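Local coordinates for galactose-binding-like protein (Bacteroides thetaiotaomicron, PDB 7M1B) that probably binds carbohydrate as a SusE-like protein with a galactose-binding-like domain, in a family that may also have some degradative capacity, at residues Q275-M278 with Y282-R285; N233-H236 with W241-A244; R169-S172 with D177-V180. All coordinates share one frame; numbering follows the deposited sequence.

Contact 1 of 3, residues Q275-M278 with Y282-R285; sequences QRSM and YYYR. With EDO (1,2-ethanediol), chain B.
A chi1 of 170° swings R276 CG away from its backbone N, and bends at chi2 and chi3 then lay the guanidinium against the Y282 ring. Y282 CD2 sits over the centre of the guanidinium face, 3.4 Å from R276 CZ, and the two planes are 29° apart. M278 stays extended and puts SD over one face of the same ring, 4.5 Å from its centroid, a Met-aromatic contact; NH2 of R285 lies over the opposite face. Round the guanidinium, NH1 gives a 2.9 Å hydrogen bond to O2 of the ethanediol, NH2 goes to A286 O, and NE is joined through a water to Y282 O. At the start of the segment, Q275 runs out straight to the type II turn 282-285. Its OE1 takes Y284 N at 2.7 Å, in the carbonyl plane, while NE2 rests over the Y284 ring, offset toward the rim, and bonds to E341. The Y283 ring packs against S277, with CE1 3.3 Å from S277 CB, and a second water links Y283 OH to Q275 O. The buried S277 OG bonds to L238 O. In this loop after strand 256-274 of the galactose-binding-like domain, a buried amide and guanidinium thus find backbone, water and side-chain partners among tyrosine rings; the diol, probably from the crystallisation liquor, does not by itself prove a sugar site.

Contact 2 of 3, residues N233-H236 with W241-A244; sequences NGDH and WNYA
The D235 carboxylate and the N242 amide lie stacked, their planes 24° apart, the two side chains running antiparallel alongside one another; D235 OD2 is 3.4 Å from N242 CB. N233 meets N242 from across the loop. Its ND2 hydrogen-bonds to N242 OD1 at 3.0 Å, with OD1 nearly in the plane of the N233 amide, yet on the acceptor side the donor stands above the carbonyl plane. The amides are turned 42° from each other. N242 ND2 makes a weak 3.3 Å bond to D235 O; its stronger partner is S230 O. One water bridges D235 OD2 and N242 OD1, and another joins the same carboxylate oxygen to W241 N, while D235 OD1 is taken by S240 OG. Within 233-236, N233 OD1 accepts D235 N at 2.9 Å, an Asx turn, and H236 ND1 closes onto G234 O at 2.9 Å with the oxygen in the ring plane. With an alanine here in place of N242, N233 ND2 and S230 O are likely to lose their mate, and a gap would probably open beside D235. The contact lies in the irregular run after strand 211-212, laid against strand 370-380: Q373 bonds to N233 OD1 and G234 N, H236 packs on W274 and W375, and the second segment ends as A244 enters strand 244-245, with backbone bonds to M371.

Contact 3 of 3, residues R169-S172 with D177-V180; sequences RGFS and DFKV
F171 is the residue that meets F178, and the chain comes to it from R169, just past the end of strand 163-168. R169 itself turns aside, its NH1 bonding to F123 O. G170 follows with a positive phi of 97°, where a side chain would be jammed against the carbonyl oxygen of R169. Next, F171 points its CB toward the other segment. With CG anti to the carbonyl carbon in both phenylalanines, F178 brings its CE1 edge over the face of F171: CE1 stands above the centre of that ring, 4.1 Å from F171 CZ. The planes are at 73° and the centroids 5.4 Å apart, a T-shaped stack with F178 giving the edge and F171 the face. The arrangement is consistent with a beta sandwich, the pair packing between its two sheets. F178 sits on strand 176-183, inside the four-stranded antiparallel sheet, and also touches I126 of strand 125-131 in the three-stranded sheet; F171 follows the edge strand 163-168 of that second sheet and is tied to G124 by backbone bonds, so the ring pair spans the gap between the layers. F171 also packs on T144 and P199, and its ring pairs edge-to-face with H176, the residue that starts the strand. S172, the last of the four, turns its OG to E174 OE2 and its carbonyl oxygen to H176 NE2.

How the contacts relate
Contacts 1 and 2 lie on the same side of the chain's centre and in one galactose-binding-like domain, with centres about 12 Å apart. They touch directly: M278 CE is 3.5 Å from Y243 CD2, M278 O is 3.5 Å from W241 CH2, and R276 CG packs on Y243 CB, so the two loops form one patch, beside the ethanediol held by R276. Contact 3 belongs to the preceding domain, on the opposite side of the chain's centre, its own centre about 42 Å from contact 1 and about 39 Å from contact 2; the nearest atoms to either are about 24 Å away. Along the chain the order is contact 3, contact 2, contact 1, each closing before the next opens.

Contact 1 of 3, residues Q275-M278 with Y282-R285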
ATOM      1  N   GLN A 275      13.575  -5.446  -7.736  1.00 14.61           N
ATOM      2  CA  GLN A 275      14.747  -4.632  -7.999  1.00 14.62           C
ATOM      3  C   GLN A 275      15.350  -4.998  -9.375  1.00 15.54           C
ATOM      4  O   GLN A 275      15.217  -6.136  -9.846  1.00 17.35           O
ATOM      5  CB  GLN A 275      15.857  -4.940  -6.971  1.00 14.35           C
ATOM      6  CG  GLN A 275      15.476  -4.451  -5.558  1.00 14.37           C
ATOM      7  CD  GLN A 275      16.500  -4.981  -4.579  1.00 18.20           C
ATOM      8  OE1 GLN A 275      17.712  -4.912  -4.806  1.00 18.96           O
ATOM      9  NE2 GLN A 275      15.994  -5.492  -3.464  1.00 19.89           N
ATOM     10  N   ARG A 276      16.091  -4.032  -9.969  1.00 15.01           N
ATOM     11  CA  ARG A 276      16.818  -4.344 -11.219  1.00 14.63           C
ATOM     12  C   ARG A 276      17.915  -5.340 -10.805  1.00 16.65           C
ATOM     13  O   ARG A 276      18.537  -5.265  -9.732  1.00 18.92           O
ATOM     14  CB  ARG A 276      17.457  -3.025 -11.743  1.00 14.69           C
ATOM     15  CG  ARG A 276      18.441  -3.237 -12.895  1.00 15.46           C
ATOM     16  CD  ARG A 276      19.872  -3.400 -12.410  1.00 18.26           C
ATOM     17  NE  ARG A 276      20.358  -2.139 -11.771  1.00 17.57           N
ATOM     18  CZ  ARG A 276      21.023  -1.166 -12.444  1.00 18.22           C
ATOM     19  NH1 ARG A 276      21.361  -1.334 -13.747  1.00 16.89           N
ATOM     20  NH2 ARG A 276      21.314  -0.080 -11.792  1.00 20.28           N
ATOM     21  N   SER A 277      18.202  -6.303 -11.705  1.00 16.18           N
ATOM     22  CA  SER A 277      18.952  -7.489 -11.331  1.00 16.21           C
ATOM     23  C   SER A 277      20.139  -7.728 -12.257  1.00 15.23           C
ATOM     24  O   SER A 277      21.270  -7.776 -11.768  1.00 18.57           O
ATOM     25  CB  SER A 277      18.008  -8.660 -11.296  1.00 16.89           C
ATOM     26  OG  SER A 277      17.443  -8.786 -12.625  1.00 17.93           O
ATOM     27  N   MET A 278      19.909  -7.978 -13.581  1.00 16.09           N
ATOM     28  CA  MET A 278      20.953  -8.220 -14.563  1.00 20.56           C
ATOM     29  C   MET A 278      21.865  -9.352 -14.101  1.00 21.07           C
ATOM     30  O   MET A 278      23.109  -9.290 -14.186  1.00 24.85           O
ATOM     31  CB  MET A 278      21.760  -6.928 -14.832  1.00 18.39           C
ATOM     32  CG  MET A 278      20.863  -5.877 -15.446  1.00 16.36           C
ATOM     33  SD  MET A 278      21.755  -4.405 -15.716  1.00 22.14           S
ATOM     34  CE  MET A 278      20.453  -3.475 -16.331  1.00 17.60           C
ATOM     35  N   TYR A 282      23.338  -6.665  -9.242  1.00 21.14           N
ATOM     36  CA  TYR A 282      22.809  -5.315  -9.018  1.00 21.17           C
ATOM     37  C   TYR A 282      21.832  -5.208  -7.857  1.00 20.11           C
ATOM     38  O   TYR A 282      21.358  -4.119  -7.526  1.00 19.95           O
ATOM     39  CB  TYR A 282      22.211  -4.736 -10.297  1.00 20.64           C
ATOM     40  CG  TYR A 282      23.308  -4.263 -11.196  1.00 19.09           C
ATOM     41  CD1 TYR A 282      23.901  -5.150 -12.118  1.00 22.45           C
ATOM     42  CD2 TYR A 282      23.636  -2.907 -11.272  1.00 20.48           C
ATOM     43  CE1 TYR A 282      24.926  -4.706 -12.956  1.00 23.51           C
ATOM     44  CE2 TYR A 282      24.704  -2.463 -12.046  1.00 22.24           C
ATOM     45  CZ  TYR A 282      25.288  -3.355 -12.969  1.00 23.25           C
ATOM     46  OH  TYR A 282      26.313  -2.909 -13.786  1.00 25.37           O
ATOM     47  N   TYR A 283      21.438  -6.362  -7.304  1.00 18.77           N
ATOM     48  CA  TYR A 283      20.569  -6.270  -6.141  1.00 18.53           C
ATOM     49  C   TYR A 283      21.211  -5.491  -4.991  1.00 19.14           C
ATOM     50  O   TYR A 283      22.430  -5.558  -4.714  1.00 20.31           O
ATOM     51  CB  TYR A 283      20.090  -7.667  -5.672  1.00 17.98           C
ATOM     52  CG  TYR A 283      19.153  -8.389  -6.602  1.00 17.93           C
ATOM     53  CD1 TYR A 283      18.092  -7.720  -7.228  1.00 17.82           C
ATOM     54  CD2 TYR A 283      19.274  -9.772  -6.807  1.00 19.62           C
ATOM     55  CE1 TYR A 283      17.210  -8.410  -8.065  1.00 18.10           C
ATOM     56  CE2 TYR A 283      18.376 -10.476  -7.632  1.00 20.12           C
ATOM     57  CZ  TYR A 283      17.308  -9.804  -8.193  1.00 17.34           C
ATOM     58  OH  TYR A 283      16.442 -10.449  -9.047  1.00 19.35           O
ATOM     59  N   TYR A 284      20.356  -4.765  -4.294  1.00 17.79           N
ATOM     60  CA  TYR A 284      20.680  -4.100  -3.027  1.00 16.57           C
ATOM     61  C   TYR A 284      21.799  -3.054  -3.229  1.00 18.35           C
ATOM     62  O   TYR A 284      22.608  -2.822  -2.328  1.00 20.45           O
ATOM     63  CB  TYR A 284      21.073  -5.164  -1.980  1.00 18.96           C
ATOM     64  CG  TYR A 284      19.883  -6.007  -1.609  1.00 18.70           C
ATOM     65  CD1 TYR A 284      18.839  -5.495  -0.843  1.00 18.53           C
ATOM     66  CD2 TYR A 284      19.852  -7.313  -2.021  1.00 18.64           C
ATOM     67  CE1 TYR A 284      17.732  -6.278  -0.510  1.00 19.34           C
ATOM     68  CE2 TYR A 284      18.744  -8.108  -1.719  1.00 17.99           C
ATOM     69  CZ  TYR A 284      17.719  -7.597  -0.915  1.00 20.80           C
ATOM     70  OH  TYR A 284      16.612  -8.336  -0.596  1.00 21.32           O
ATOM     71  N   ARG A 285      21.822  -2.448  -4.411  1.00 17.43           N
ATOM     72  CA  ARG A 285      22.721  -1.320  -4.708  1.00 16.47           C
ATOM     73  C   ARG A 285      22.257  -0.744  -6.057  1.00 16.06           C
ATOM     74  O   ARG A 285      21.227  -1.174  -6.607  1.00 17.91           O
ATOM     75  CB  ARG A 285      24.172  -1.832  -4.850  1.00 17.23           C
ATOM     76  CG  ARG A 285      24.493  -2.732  -6.054  1.00 22.37           C
ATOM     77  CD  ARG A 285      25.975  -3.151  -6.226  1.00 25.23           C
ATOM     78  NE  ARG A 285      26.295  -3.832  -7.517  1.00 38.90           N
ATOM     79  CZ  ARG A 285      26.817  -3.309  -8.651  1.00 49.42           C
ATOM     80  NH1 ARG A 285      27.098  -2.009  -8.714  1.00 39.83           N
ATOM     81  NH2 ARG A 285      27.048  -4.096  -9.718  1.00 37.94           N
TER
HETATM   82  C1  EDO B 501      22.221   0.038 -17.848  1.00 28.39           C
HETATM   83  O1  EDO B 501      22.863  -1.142 -17.380  1.00 36.81           O
HETATM   84  C2  EDO B 501      21.623   0.782 -16.708  1.00 30.48           C
HETATM   85  O2  EDO B 501      22.355   0.785 -15.443  1.00 32.60           O
HETATM   86  O   HOH W   1      14.433  -8.748  -9.802  1.00 19.34           O
HETATM   87  O   HOH W   2      19.881  -2.176  -8.933  1.00 19.19           O

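Contact 2 of 3, residues N233-H236 with W241-A244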
ATOM      1  N   ASN A 233       5.672  -3.759 -17.663  1.00 15.87           N
ATOM      2  CA  ASN A 233       5.653  -4.423 -18.981  1.00 16.38           C
ATOM      3  C   ASN A 233       5.674  -5.976 -18.901  1.00 18.25           C
ATOM      4  O   ASN A 233       5.805  -6.667 -19.927  1.00 20.84           O
ATOM      5  CB  ASN A 233       6.759  -3.882 -19.866  1.00 16.82           C
ATOM      6  CG  ASN A 233       8.132  -4.211 -19.350  1.00 18.36           C
ATOM      7  OD1 ASN A 233       8.286  -4.951 -18.363  1.00 18.65           O
ATOM      8  ND2 ASN A 233       9.145  -3.595 -19.952  1.00 19.61           N
ATOM      9  N   GLY A 234       5.739  -6.520 -17.701  1.00 16.96           N
ATOM     10  CA  GLY A 234       5.747  -7.955 -17.423  1.00 16.38           C
ATOM     11  C   GLY A 234       7.156  -8.544 -17.343  1.00 16.02           C
ATOM     12  O   GLY A 234       7.285  -9.681 -16.907  1.00 18.37           O
ATOM     13  N   ASP A 235       8.212  -7.821 -17.752  1.00 17.38           N
ATOM     14  CA  ASP A 235       9.559  -8.415 -17.848  1.00 19.38           C
ATOM     15  C   ASP A 235      10.209  -8.279 -16.466  1.00 22.33           C
ATOM     16  O   ASP A 235      10.515  -7.189 -15.992  1.00 20.30           O
ATOM     17  CB  ASP A 235      10.400  -7.670 -18.896  1.00 19.53           C
ATOM     18  CG  ASP A 235      11.835  -8.207 -19.162  1.00 24.38           C
ATOM     19  OD1 ASP A 235      12.310  -9.233 -18.547  1.00 23.94           O
ATOM     20  OD2 ASP A 235      12.526  -7.598 -20.027  1.00 27.99           O
ATOM     21  N   HIS A 236      10.466  -9.420 -15.824  1.00 17.97           N
ATOM     22  CA  HIS A 236      11.083  -9.379 -14.500  1.00 16.86           C
ATOM     23  C   HIS A 236      11.818 -10.712 -14.265  1.00 17.39           C
ATOM     24  O   HIS A 236      11.742 -11.616 -15.111  1.00 21.51           O
ATOM     25  CB  HIS A 236       9.998  -9.151 -13.452  1.00 19.56           C
ATOM     26  CG  HIS A 236       9.068 -10.329 -13.294  1.00 18.39           C
ATOM     27  ND1 HIS A 236       8.137 -10.654 -14.335  1.00 17.63           N
ATOM     28  CD2 HIS A 236       9.028 -11.354 -12.420  1.00 21.08           C
ATOM     29  CE1 HIS A 236       7.485 -11.786 -13.978  1.00 20.97           C
ATOM     30  NE2 HIS A 236       7.996 -12.192 -12.794  1.00 19.92           N
ATOM     31  N   TRP A 241      16.959  -7.970 -18.027  1.00 15.62           N
ATOM     32  CA  TRP A 241      17.648  -6.671 -18.240  1.00 15.56           C
ATOM     33  C   TRP A 241      16.641  -5.506 -18.175  1.00 15.93           C
ATOM     34  O   TRP A 241      16.958  -4.342 -18.525  1.00 18.18           O
ATOM     35  CB  TRP A 241      18.440  -6.664 -19.588  1.00 17.60           C
ATOM     36  CG  TRP A 241      19.925  -6.744 -19.305  1.00 17.47           C
ATOM     37  CD1 TRP A 241      20.846  -5.729 -19.491  1.00 17.08           C
ATOM     38  CD2 TRP A 241      20.668  -7.853 -18.760  1.00 16.79           C
ATOM     39  NE1 TRP A 241      22.068  -6.167 -19.092  1.00 18.60           N
ATOM     40  CE2 TRP A 241      21.990  -7.434 -18.610  1.00 18.52           C
ATOM     41  CE3 TRP A 241      20.301  -9.135 -18.294  1.00 18.82           C
ATOM     42  CZ2 TRP A 241      22.997  -8.267 -18.134  1.00 20.97           C
ATOM     43  CZ3 TRP A 241      21.285  -9.958 -17.765  1.00 23.16           C
ATOM     44  CH2 TRP A 241      22.615  -9.507 -17.677  1.00 20.44           C
ATOM     45  N   ASN A 242      15.398  -5.759 -17.726  1.00 18.02           N
ATOM     46  CA  ASN A 242      14.419  -4.662 -17.732  1.00 14.79           C
ATOM     47  C   ASN A 242      14.585  -3.731 -16.523  1.00 14.75           C
ATOM     48  O   ASN A 242      15.078  -4.137 -15.464  1.00 18.72           O
ATOM     49  CB  ASN A 242      13.045  -5.305 -17.517  1.00 15.72           C
ATOM     50  CG  ASN A 242      11.910  -4.317 -17.751  1.00 17.18           C
ATOM     51  OD1 ASN A 242      11.894  -3.626 -18.757  1.00 23.06           O
ATOM     52  ND2 ASN A 242      11.079  -4.060 -16.752  1.00 20.28           N
ATOM     53  N   TYR A 243      14.273  -2.437 -16.745  1.00 15.42           N
ATOM     54  CA  TYR A 243      14.287  -1.555 -15.580  1.00 14.96           C
ATOM     55  C   TYR A 243      13.631  -0.241 -16.010  1.00 15.01           C
ATOM     56  O   TYR A 243      13.398  -0.003 -17.176  1.00 16.80           O
ATOM     57  CB  TYR A 243      15.752  -1.150 -15.235  1.00 16.84           C
ATOM     58  CG  TYR A 243      16.611  -0.733 -16.414  1.00 17.54           C
ATOM     59  CD1 TYR A 243      16.531   0.567 -16.994  1.00 18.55           C
ATOM     60  CD2 TYR A 243      17.562  -1.603 -16.944  1.00 18.77           C
ATOM     61  CE1 TYR A 243      17.302   0.931 -18.100  1.00 19.25           C
ATOM     62  CE2 TYR A 243      18.322  -1.261 -18.043  1.00 19.10           C
ATOM     63  CZ  TYR A 243      18.258   0.031 -18.571  1.00 18.49           C
ATOM     64  OH  TYR A 243      19.013   0.286 -19.660  1.00 23.58           O
ATOM     65  N   ALA A 244      13.238   0.551 -14.997  1.00 13.98           N
ATOM     66  CA  ALA A 244      13.098   2.010 -15.174  1.00 15.47           C
ATOM     67  C   ALA A 244      14.246   2.626 -14.368  1.00 16.43           C
ATOM     68  O   ALA A 244      14.503   2.249 -13.199  1.00 17.45           O
ATOM     69  CB  ALA A 244      11.766   2.526 -14.644  1.00 15.74           C
TER
HETATM   70  O   HOH W   3      15.170  -8.552 -20.322  1.00 27.66           O
HETATM   71  O   HOH W   4      12.156  -5.319 -21.248  1.00 28.16           O

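Contact 3 of 3, residues R169-S172 with D177-V180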
ATOM      1  N   ARG A 169     -10.543 -10.210   9.630  1.00 30.62           N
ATOM      2  CA  ARG A 169     -10.177 -10.898   8.403  1.00 30.05           C
ATOM      3  C   ARG A 169     -10.394 -12.393   8.622  1.00 27.94           C
ATOM      4  O   ARG A 169     -10.925 -12.802   9.660  1.00 30.75           O
ATOM      5  CB  ARG A 169      -8.741 -10.518   7.991  1.00 39.54           C
ATOM      6  CG  ARG A 169      -8.598  -9.049   7.605  1.00 41.35           C
ATOM      7  CD  ARG A 169      -7.455  -8.879   6.641  1.00 42.91           C
ATOM      8  NE  ARG A 169      -6.923  -7.546   6.872  1.00 47.08           N
ATOM      9  CZ  ARG A 169      -7.076  -6.513   6.082  1.00 35.04           C
ATOM     10  NH1 ARG A 169      -7.657  -6.634   4.900  1.00 34.44           N
ATOM     11  NH2 ARG A 169      -6.490  -5.380   6.441  1.00 31.32           N
ATOM     12  N   GLY A 170     -10.035 -13.199   7.619  1.00 31.82           N
ATOM     13  CA  GLY A 170     -10.202 -14.644   7.682  1.00 35.64           C
ATOM     14  C   GLY A 170     -11.471 -15.134   6.987  1.00 31.63           C
ATOM     15  O   GLY A 170     -11.850 -16.284   7.187  1.00 36.83           O
ATOM     16  N   PHE A 171     -12.110 -14.300   6.158  1.00 27.78           N
ATOM     17  CA  PHE A 171     -13.383 -14.674   5.585  1.00 27.09           C
ATOM     18  C   PHE A 171     -13.278 -14.853   4.065  1.00 30.66           C
ATOM     19  O   PHE A 171     -12.605 -14.123   3.348  1.00 30.96           O
ATOM     20  CB  PHE A 171     -14.446 -13.609   5.834  1.00 26.85           C
ATOM     21  CG  PHE A 171     -14.819 -13.526   7.287  1.00 34.68           C
ATOM     22  CD1 PHE A 171     -15.794 -14.376   7.800  1.00 34.59           C
ATOM     23  CD2 PHE A 171     -14.100 -12.716   8.151  1.00 30.90           C
ATOM     24  CE1 PHE A 171     -16.119 -14.360   9.145  1.00 37.71           C
ATOM     25  CE2 PHE A 171     -14.432 -12.681   9.502  1.00 36.06           C
ATOM     26  CZ  PHE A 171     -15.423 -13.518   9.993  1.00 39.22           C
ATOM     27  N   SER A 172     -14.049 -15.791   3.576  1.00 25.21           N
ATOM     28  CA  SER A 172     -14.159 -16.038   2.158  1.00 26.45           C
ATOM     29  C   SER A 172     -14.883 -14.890   1.423  1.00 27.68           C
ATOM     30  O   SER A 172     -15.741 -14.233   2.000  1.00 28.77           O
ATOM     31  CB  SER A 172     -14.849 -17.397   2.001  1.00 31.88           C
ATOM     32  OG  SER A 172     -16.163 -17.377   2.536  1.00 35.05           O
ATOM     33  N   ASP A 177     -23.224 -12.694   6.922  1.00 30.98           N
ATOM     34  CA  ASP A 177     -23.987 -11.875   7.842  1.00 34.56           C
ATOM     35  C   ASP A 177     -23.086 -11.526   9.020  1.00 35.37           C
ATOM     36  O   ASP A 177     -22.438 -12.423   9.598  1.00 38.98           O
ATOM     37  CB  ASP A 177     -25.216 -12.677   8.289  1.00 37.93           C
ATOM     38  CG  ASP A 177     -26.087 -13.137   7.136  1.00 47.36           C
ATOM     39  OD1 ASP A 177     -26.212 -12.374   6.150  1.00 41.55           O
ATOM     40  OD2 ASP A 177     -26.660 -14.255   7.249  1.00 54.65           O
ATOM     41  N   PHE A 178     -23.036 -10.221   9.322  1.00 35.78           N
ATOM     42  CA  PHE A 178     -22.246  -9.699  10.423  1.00 33.61           C
ATOM     43  C   PHE A 178     -23.171  -9.025  11.438  1.00 41.81           C
ATOM     44  O   PHE A 178     -24.231  -8.483  11.087  1.00 40.02           O
ATOM     45  CB  PHE A 178     -21.169  -8.732   9.907  1.00 33.51           C
ATOM     46  CG  PHE A 178     -20.132  -9.357   9.000  1.00 31.07           C
ATOM     47  CD1 PHE A 178     -19.011  -9.985   9.543  1.00 36.71           C
ATOM     48  CD2 PHE A 178     -20.269  -9.333   7.615  1.00 30.24           C
ATOM     49  CE1 PHE A 178     -18.036 -10.557   8.739  1.00 36.44           C
ATOM     50  CE2 PHE A 178     -19.281  -9.888   6.814  1.00 28.98           C
ATOM     51  CZ  PHE A 178     -18.186 -10.515   7.373  1.00 31.70           C
ATOM     52  N   LYS A 179     -22.758  -9.091  12.707  1.00 44.48           N
ATOM     53  CA  LYS A 179     -23.474  -8.422  13.789  1.00 44.45           C
ATOM     54  C   LYS A 179     -22.438  -7.705  14.655  1.00 41.22           C
ATOM     55  O   LYS A 179     -21.384  -8.318  14.947  1.00 45.53           O
ATOM     56  CB  LYS A 179     -24.260  -9.484  14.571  1.00 48.70           C
ATOM     57  CG  LYS A 179     -24.687  -9.138  15.989  1.00 56.41           C
ATOM     58  CD  LYS A 179     -25.057 -10.373  16.795  1.00 59.28           C
ATOM     59  CE  LYS A 179     -26.222 -11.160  16.226  1.00 60.01           C
ATOM     60  NZ  LYS A 179     -27.030 -11.798  17.294  1.00 63.87           N
ATOM     61  N   VAL A 180     -22.737  -6.430  15.018  1.00 41.95           N
ATOM     62  CA  VAL A 180     -21.863  -5.606  15.840  1.00 46.16           C
ATOM     63  C   VAL A 180     -22.639  -5.042  17.028  1.00 52.45           C
ATOM     64  O   VAL A 180     -23.762  -4.538  16.910  1.00 48.19           O
ATOM     65  CB  VAL A 180     -21.140  -4.458  15.087  1.00 37.09           C
ATOM     66  CG1 VAL A 180     -20.107  -3.805  16.048  1.00 50.80           C
ATOM     67  CG2 VAL A 180     -20.488  -4.895  13.764  1.00 35.71           C
TER